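Side-chain contact in proline iminopeptidase (PDB 3WMR), which probably releases N-terminal proline from peptides, and is an amidohydrolase whose hydrophobic tunnel serves its interaction with polyketide substrates: residues Thr228-Pro233 with Gly240-Trp245. Residues are numbered along the deposited sequence; the frame is centred on the assembly and turned at random.
Sequences TTMNGP and GTLRDW. With P4G (1-ethoxy-2-(2-ethoxyethoxy)ethane), chain E.
Three carbonyl oxygens in a row, those of T229, M230 and N231 at and just beyond the end of helix 225-230, are taken up by the amides of T241, L242 and G240 respectively. T241 N donates to T229 O at 3.0 Å. The bond from L242 N to M230 O is 2.8 Å long. G240 N reaches N231 O differently, at 2.9 Å but 65° out of the carbonyl plane. The backbones run close: G240 CA sits 3.2 Å from T229 O.

Side-chain contacts accompany the backbone bonds. M230 bends at its third torsion (75°), bringing CE within 3.9 Å of L242 CD2, while L242 CB packs at 3.4 Å against M230 O, the same oxygen that accepts from L242 N. The hydroxyl of T241 lies beside the helix end: OG1, held between its own backbone N and carbonyl carbon (chi1 57°), comes to 3.4 Å from M230 CA. P56 touches both M230 and L242, and V100 and W127 add to the surroundings of L242.

From here the packing continues to the ligand. L242 CD2 rests 3.7 Å above one face of the W245 ring, near its rim, and at the ring edge NE1 donates a weak, in-plane hydrogen bond to O2 of the bound P4G.

Two overlapping type I turns, G240 to R243 and L242 to W245, shape this part of the loop between helix 225-230 and strand 258-263 of the alpha/beta hydrolase fold, bringing T241 and W245 to the P4G pocket.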
loop_
_atom_site.group_PDB
_atom_site.type_symbol
_atom_site.label_atom_id
_atom_site.label_comp_id
_atom_site.label_asym_id
_atom_site.label_seq_id
_atom_site.Cartn_x
_atom_site.Cartn_y
_atom_site.Cartn_z
ATOM N N THR A 228 -6.448 10.269 -7.545
ATOM C CA THR A 228 -7.683 10.436 -8.315
ATOM C C THR A 228 -7.485 9.963 -9.765
ATOM O O THR A 228 -8.394 9.377 -10.342
ATOM C CB THR A 228 -8.263 11.875 -8.241
ATOM O OG1 THR A 228 -7.353 12.825 -8.818
ATOM C CG2 THR A 228 -8.588 12.279 -6.768
ATOM N N THR A 229 -6.289 10.156 -10.323
ATOM C CA THR A 229 -5.993 9.656 -11.664
ATOM C C THR A 229 -6.008 8.137 -11.723
ATOM O O THR A 229 -6.734 7.552 -12.525
ATOM C CB THR A 229 -4.640 10.167 -12.189
ATOM O OG1 THR A 229 -4.666 11.592 -12.238
ATOM C CG2 THR A 229 -4.368 9.631 -13.605
ATOM N N MET A 230 -5.243 7.494 -10.842
ATOM C CA MET A 230 -5.020 6.053 -10.959
ATOM C C MET A 230 -6.062 5.216 -10.227
ATOM O O MET A 230 -6.450 4.154 -10.710
ATOM C CB MET A 230 -3.607 5.698 -10.492
ATOM C CG MET A 230 -2.515 6.459 -11.243
ATOM S SD MET A 230 -0.848 5.819 -10.970
ATOM C CE MET A 230 -0.899 4.323 -11.971
ATOM N N ASN A 231 -6.527 5.698 -9.071
ATOM C CA ASN A 231 -7.479 4.952 -8.256
ATOM C C ASN A 231 -8.932 5.435 -8.340
ATOM O O ASN A 231 -9.807 4.686 -8.761
ATOM C CB ASN A 231 -7.027 4.928 -6.783
ATOM C CG ASN A 231 -8.050 4.271 -5.873
ATOM O OD1 ASN A 231 -8.914 4.943 -5.265
ATOM N ND2 ASN A 231 -7.994 2.970 -5.799
ATOM N N GLY A 232 -9.196 6.670 -7.911
ATOM C CA GLY A 232 -10.549 7.158 -7.778
ATOM C C GLY A 232 -10.626 8.036 -6.538
ATOM O O GLY A 232 -9.626 8.222 -5.871
ATOM N N PRO A 233 -11.815 8.564 -6.221
ATOM C CA PRO A 233 -11.951 9.492 -5.084
ATOM C C PRO A 233 -11.697 8.864 -3.725
ATOM O O PRO A 233 -11.379 9.590 -2.781
ATOM C CB PRO A 233 -13.410 9.946 -5.147
ATOM C CG PRO A 233 -14.078 9.099 -6.184
ATOM C CD PRO A 233 -13.045 8.469 -7.029
ATOM N N GLY A 240 -10.492 5.156 -11.504
ATOM C CA GLY A 240 -9.291 5.676 -12.137
ATOM C C GLY A 240 -8.738 4.648 -13.104
ATOM O O GLY A 240 -9.375 3.626 -13.349
ATOM N N THR A 241 -7.551 4.922 -13.635
ATOM C CA THR A 241 -6.943 4.096 -14.680
ATOM C C THR A 241 -6.543 2.684 -14.238
ATOM O O THR A 241 -6.320 1.842 -15.090
ATOM C CB THR A 241 -5.693 4.771 -15.282
ATOM O OG1 THR A 241 -4.753 5.050 -14.247
ATOM C CG2 THR A 241 -6.063 6.064 -15.998
ATOM N N LEU A 242 -6.478 2.401 -12.936
ATOM C CA LEU A 242 -6.176 1.029 -12.496
ATOM C C LEU A 242 -7.404 0.138 -12.326
ATOM O O LEU A 242 -7.296 -1.008 -11.914
ATOM C CB LEU A 242 -5.323 1.022 -11.217
ATOM C CG LEU A 242 -3.929 1.662 -11.332
ATOM C CD1 LEU A 242 -3.197 1.549 -10.007
ATOM C CD2 LEU A 242 -3.077 1.069 -12.467
ATOM N N ARG A 243 -8.560 0.674 -12.685
ATOM C CA ARG A 243 -9.851 0.004 -12.536
ATOM C C ARG A 243 -9.916 -1.459 -12.988
ATOM O O ARG A 243 -10.540 -2.289 -12.318
ATOM C CB ARG A 243 -10.895 0.814 -13.313
ATOM C CG ARG A 243 -12.278 0.223 -13.348
ATOM C CD ARG A 243 -13.224 1.192 -14.021
ATOM N NE ARG A 243 -14.564 0.619 -14.124
ATOM C CZ ARG A 243 -15.494 0.647 -13.166
ATOM N NH1 ARG A 243 -15.270 1.238 -11.979
ATOM N NH2 ARG A 243 -16.675 0.080 -13.412
ATOM N N ASP A 244 -9.304 -1.767 -14.130
ATOM C CA ASP A 244 -9.338 -3.129 -14.672
ATOM C C ASP A 244 -8.044 -3.905 -14.398
ATOM O O ASP A 244 -7.870 -5.030 -14.863
ATOM C CB ASP A 244 -9.633 -3.069 -16.185
ATOM C CG ASP A 244 -11.073 -2.631 -16.479
ATOM O OD1 ASP A 244 -12.010 -3.278 -15.958
ATOM O OD2 ASP A 244 -11.283 -1.643 -17.220
ATOM N N TRP A 245 -7.138 -3.325 -13.627
ATOM C CA TRP A 245 -5.790 -3.869 -13.540
ATOM C C TRP A 245 -5.662 -5.084 -12.604
ATOM O O TRP A 245 -6.189 -5.095 -11.484
ATOM C CB TRP A 245 -4.841 -2.760 -13.116
ATOM C CG TRP A 245 -3.406 -3.148 -13.118
ATOM C CD1 TRP A 245 -2.691 -3.678 -14.160
ATOM C CD2 TRP A 245 -2.491 -3.005 -12.031
ATOM N NE1 TRP A 245 -1.391 -3.884 -13.782
ATOM C CE2 TRP A 245 -1.240 -3.484 -12.477
ATOM C CE3 TRP A 245 -2.609 -2.523 -10.717
ATOM C CZ2 TRP A 245 -0.114 -3.490 -11.664
ATOM C CZ3 TRP A 245 -1.489 -2.530 -9.905
ATOM C CH2 TRP A 245 -0.257 -3.016 -10.378
HETATM C C8 P4G E . -4.119 -0.591 -16.236
HETATM C C7 P4G E . -3.121 -1.441 -16.992
HETATM O O4 P4G E . -1.767 -1.027 -16.744
HETATM C C6 P4G E . -0.814 -1.770 -17.525
HETATM C C5 P4G E . 0.618 -1.626 -16.998
HETATM O O3 P4G E . 1.020 -2.814 -16.311
HETATM C C4 P4G E . 2.430 -3.028 -16.232
HETATM C C3 P4G E . 2.722 -4.189 -15.274
HETATM O O2 P4G E . 1.535 -4.956 -14.989
HETATM C C2 P4G E . 1.742 -6.374 -14.988
HETATM C C1 P4G E . 0.431 -7.082 -14.719
#